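Local coordinates for protein restriction endonuclease Hpy99I (Helicobacter pylori, PDB 3GOX) that probably cuts DNA at a specific target sequence, as a type II restriction endonuclease of the beta-beta-alpha-Me class that binds zinc, at residues Phe17-Asn22 / Val28-Gly33; Val34-Asn39 / Met44-Gly49. All blocks are in the same frame, centred on the assembly; numbering follows the deposited sequence.

Contact 1: Phe17-Asn22 / Val28-Gly33; sequences FVIAKN and VPNSVG
V18 and G33 face each other as an antiparallel hydrogen-bonded pair. V18 N donates to G33 O at 2.9 Å, and G33 N donates back to V18 O at 2.8 Å. The next pair, I19 and V32, is non-hydrogen-bonded. Further along, A20 takes over the pairing: A20 N donates to S31 O, and N30 N donates to A20 O over 2.8 Å in a nearly straight bond (177°). CA-H...O contacts run beside these bonds, the shortest from I19 CA to S31 O at 3.2 Å.

V28 to S31 form a type II beta turn; its third residue, N30, is the one that donates to A20 O. Within the turn, V28 O accepts from both S31 N and S31 OG, which come from the same face of its plane. The hydroxyl bond is the shorter, with S31 OG 2.7 Å from V28 O.

Apolar contacts are few. I19 CG2 lies anti to its carbonyl carbon and meets V32 CG2 at 3.9 Å. V32 CG1 is turned anti to its backbone N (chi1 179°), which takes it to F17 CD1 at 4.0 Å. P29 CG packs on the backbone of N22.

A water joins the two segments beyond the strand pairing. It donates to K21 O and to N30 OD1, the latter at 2.6 Å.

Around the contact, V18 packs on V45 and L61. F17 packs on V34 and on G135 of the second subunit. The S31 side chain lies near C81, a ligand of the first zinc ion, without touching it.

The arrangement is an antiparallel beta hairpin of the N-terminal SH3-like domain, with strands 17-20 and 32-39 adjacent in its sheet.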
# COMPACT_ATOMS: atom_id res chain seq x y z
N PHE A 17 28.83 9.65 -2.98
CA PHE A 17 28.30 8.70 -3.96
C PHE A 17 28.99 8.78 -5.31
O PHE A 17 29.37 9.85 -5.77
CB PHE A 17 26.79 8.92 -4.12
CG PHE A 17 26.00 8.46 -2.93
CD1 PHE A 17 25.64 7.14 -2.79
CD2 PHE A 17 25.68 9.35 -1.92
CE1 PHE A 17 24.94 6.73 -1.66
CE2 PHE A 17 24.98 8.94 -0.80
CZ PHE A 17 24.62 7.62 -0.68
N VAL A 18 29.19 7.62 -5.92
CA VAL A 18 29.88 7.48 -7.18
C VAL A 18 29.17 6.47 -8.06
O VAL A 18 28.38 5.65 -7.55
CB VAL A 18 31.33 7.00 -6.98
CG1 VAL A 18 32.15 8.07 -6.26
CG2 VAL A 18 31.38 5.67 -6.21
N ILE A 19 29.48 6.52 -9.35
CA ILE A 19 29.16 5.42 -10.23
C ILE A 19 30.45 4.80 -10.75
O ILE A 19 31.48 5.47 -10.90
CB ILE A 19 28.26 5.83 -11.42
CG1 ILE A 19 28.86 7.01 -12.18
CG2 ILE A 19 26.83 6.10 -10.91
CD1 ILE A 19 28.07 7.38 -13.43
N ALA A 20 30.38 3.51 -11.04
CA ALA A 20 31.43 2.84 -11.80
C ALA A 20 31.40 3.33 -13.24
O ALA A 20 30.38 3.25 -13.90
CB ALA A 20 31.22 1.32 -11.76
N LYS A 21 32.53 3.84 -13.72
CA LYS A 21 32.64 4.26 -15.11
C LYS A 21 32.65 3.07 -16.07
O LYS A 21 32.13 3.17 -17.17
CB LYS A 21 33.90 5.08 -15.34
CG LYS A 21 33.90 6.43 -14.67
CD LYS A 21 35.23 7.18 -14.90
CE LYS A 21 35.26 7.85 -16.24
NZ LYS A 21 36.24 8.98 -16.26
N ASN A 22 33.27 1.98 -15.64
CA ASN A 22 33.48 0.80 -16.47
C ASN A 22 33.15 -0.44 -15.65
O ASN A 22 32.75 -0.34 -14.49
CB ASN A 22 34.94 0.72 -16.93
CG ASN A 22 35.48 2.07 -17.38
OD1 ASN A 22 34.98 2.65 -18.34
ND2 ASN A 22 36.50 2.57 -16.68
N VAL A 28 28.63 -3.78 -13.02
CA VAL A 28 28.45 -3.18 -14.35
C VAL A 28 28.59 -1.66 -14.30
O VAL A 28 28.40 -1.03 -13.25
CB VAL A 28 27.07 -3.53 -14.99
CG1 VAL A 28 26.97 -5.04 -15.24
CG2 VAL A 28 25.89 -2.98 -14.17
N PRO A 29 28.91 -1.05 -15.45
CA PRO A 29 28.94 0.40 -15.48
C PRO A 29 27.65 1.05 -15.00
O PRO A 29 26.59 0.49 -15.17
CB PRO A 29 29.22 0.73 -16.96
CG PRO A 29 29.90 -0.47 -17.46
CD PRO A 29 29.27 -1.63 -16.76
N ASN A 30 27.79 2.22 -14.36
CA ASN A 30 26.69 3.03 -13.84
C ASN A 30 26.07 2.50 -12.56
O ASN A 30 25.13 3.08 -12.03
CB ASN A 30 25.60 3.28 -14.90
CG ASN A 30 26.14 4.02 -16.09
OD1 ASN A 30 27.03 4.84 -15.94
ND2 ASN A 30 25.62 3.72 -17.26
N SER A 31 26.68 1.45 -12.01
CA SER A 31 26.33 0.98 -10.66
C SER A 31 26.69 2.05 -9.65
O SER A 31 27.82 2.54 -9.66
CB SER A 31 27.08 -0.30 -10.33
OG SER A 31 26.69 -1.37 -11.17
N VAL A 32 25.75 2.40 -8.78
CA VAL A 32 25.96 3.40 -7.73
C VAL A 32 26.59 2.74 -6.51
O VAL A 32 26.17 1.68 -6.05
CB VAL A 32 24.64 4.09 -7.32
CG1 VAL A 32 24.87 5.12 -6.18
CG2 VAL A 32 24.04 4.76 -8.54
N GLY A 33 27.61 3.41 -5.99
CA GLY A 33 28.26 3.01 -4.75
C GLY A 33 28.45 4.18 -3.82
O GLY A 33 28.39 5.34 -4.23
O HOH W 1 29.43 4.73 -16.97

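Contact 2: Val34-Asn39 / Met44-Gly49; sequences VIRAVN and MVLFIG
I35 CG1 lies anti to the carbonyl carbon (chi1 -57°), and a second bend (chi2 -58°) brings CD1 to V45 CG2 at 3.7 Å. The R36 chain is kinked at its second and third torsions and crosses the L46 side chain. R36 CG lies 3.9 Å from L46 CB, and R36 NH2 lies 3.8 Å from L46 CD2. V34 CG1 lies over one face of the guanidinium, near its rim, and also touches L46 CB. A37 CB and M44 CB meet at 3.9 Å on the same side of the sheet as V34 and L46. I35 and V45 are on the other side, where both pack on V18.

V34 and L46 exchange two backbone hydrogen bonds. Beyond them the register slips by one residue. M44 O accepts from R36 N at 2.7 Å, nearly along the C=O axis, and weakly from A37 N at 3.3 Å. M44 N donates to A37 O at 2.9 Å.

V34 and R36 also pack on V137 of the second subunit, and I48 O accepts from R146 of that subunit. With R36 and A37 both opposite M44, this is a classic beta bulge in an antiparallel hairpin of the SH3-like domain.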
# COMPACT_ATOMS: atom_id res chain seq x y z
N VAL A 34 28.67 3.86 -2.55
CA VAL A 34 29.02 4.84 -1.53
C VAL A 34 30.46 4.58 -1.06
O VAL A 34 30.90 3.42 -0.88
CB VAL A 34 28.01 4.82 -0.37
CG1 VAL A 34 27.94 3.47 0.31
CG2 VAL A 34 28.33 5.93 0.62
N ILE A 35 31.24 5.65 -0.86
CA ILE A 35 32.62 5.52 -0.42
C ILE A 35 32.66 5.18 1.07
O ILE A 35 32.09 5.91 1.87
CB ILE A 35 33.40 6.83 -0.67
CG1 ILE A 35 33.32 7.22 -2.16
CG2 ILE A 35 34.85 6.72 -0.17
CD1 ILE A 35 33.83 6.18 -3.06
N ARG A 36 33.34 4.07 1.41
CA ARG A 36 33.40 3.57 2.78
C ARG A 36 34.76 3.72 3.45
O ARG A 36 34.87 3.69 4.67
CB ARG A 36 32.97 2.09 2.82
CG ARG A 36 31.51 1.83 2.44
CD ARG A 36 30.50 2.73 3.17
NE ARG A 36 29.28 2.02 3.53
CZ ARG A 36 28.16 2.61 3.93
NH1 ARG A 36 28.07 3.94 3.97
NH2 ARG A 36 27.11 1.86 4.25
N ALA A 37 35.81 3.81 2.63
CA ALA A 37 37.14 4.15 3.11
C ALA A 37 37.92 4.75 1.96
O ALA A 37 37.62 4.50 0.81
CB ALA A 37 37.86 2.91 3.67
N VAL A 38 38.92 5.56 2.31
CA VAL A 38 39.80 6.20 1.34
C VAL A 38 41.25 5.81 1.64
O VAL A 38 41.71 5.90 2.78
CB VAL A 38 39.66 7.75 1.39
CG1 VAL A 38 40.67 8.41 0.45
CG2 VAL A 38 38.23 8.18 1.05
N ASN A 39 41.96 5.37 0.60
CA ASN A 39 43.41 5.11 0.66
C ASN A 39 44.21 5.74 -0.48
O ASN A 39 44.39 5.13 -1.53
CB ASN A 39 43.65 3.60 0.62
CG ASN A 39 43.28 2.93 1.91
OD1 ASN A 39 42.24 2.28 2.01
ND2 ASN A 39 44.13 3.07 2.91
N MET A 44 37.54 2.26 -0.98
CA MET A 44 36.69 1.09 -0.74
C MET A 44 35.26 1.55 -0.96
O MET A 44 34.80 2.45 -0.26
CB MET A 44 36.86 0.57 0.67
CG MET A 44 38.26 0.08 0.97
SD MET A 44 38.78 -1.31 -0.10
CE MET A 44 37.48 -2.51 0.16
N VAL A 45 34.60 0.96 -1.96
CA VAL A 45 33.26 1.40 -2.37
C VAL A 45 32.27 0.27 -2.09
O VAL A 45 32.50 -0.87 -2.46
CB VAL A 45 33.23 1.68 -3.88
CG1 VAL A 45 31.84 2.15 -4.31
CG2 VAL A 45 34.27 2.70 -4.29
N LEU A 46 31.17 0.60 -1.42
CA LEU A 46 30.04 -0.35 -1.30
C LEU A 46 29.11 -0.11 -2.46
O LEU A 46 28.41 0.92 -2.51
CB LEU A 46 29.27 -0.17 0.02
CG LEU A 46 28.04 -1.07 0.16
CD1 LEU A 46 28.43 -2.53 0.12
CD2 LEU A 46 27.32 -0.76 1.47
N PHE A 47 29.10 -1.07 -3.38
CA PHE A 47 28.13 -1.04 -4.48
C PHE A 47 26.82 -1.61 -3.97
O PHE A 47 26.73 -2.75 -3.54
CB PHE A 47 28.70 -1.77 -5.69
CG PHE A 47 29.76 -0.98 -6.38
CD1 PHE A 47 29.41 0.11 -7.15
CD2 PHE A 47 31.10 -1.29 -6.23
CE1 PHE A 47 30.37 0.86 -7.78
CE2 PHE A 47 32.08 -0.54 -6.86
CZ PHE A 47 31.72 0.55 -7.63
N ILE A 48 25.80 -0.75 -3.98
CA ILE A 48 24.61 -0.97 -3.16
C ILE A 48 23.71 -2.08 -3.70
O ILE A 48 23.18 -2.88 -2.92
CB ILE A 48 23.81 0.34 -2.99
CG1 ILE A 48 24.68 1.38 -2.28
CG2 ILE A 48 22.49 0.10 -2.24
CD1 ILE A 48 24.21 2.81 -2.47
N GLY A 49 23.57 -2.20 -5.02
CA GLY A 49 22.71 -3.24 -5.60
C GLY A 49 23.13 -4.65 -5.23
O GLY A 49 22.30 -5.49 -4.85

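The centres of contact 1 and contact 2 are 11 Å apart. They come in series along the chain and share strand 32-39. Its start pairs with strand 17-20 in contact 1, and V34 to A37 pair with strand 42-47 in contact 2. In the antiparallel sheet of the SH3-like domain, strand 32-39 lies between 17-20 and 42-47. The contacts also touch directly: V32 O and I48 N are 3.2 Å apart, a probable hydrogen bond, and G33 CA packs on V45 CG1. Contact 1 lies nearer the first zinc site. Residues of both contacts meet the second subunit, so this sheet contributes to the dimer interface.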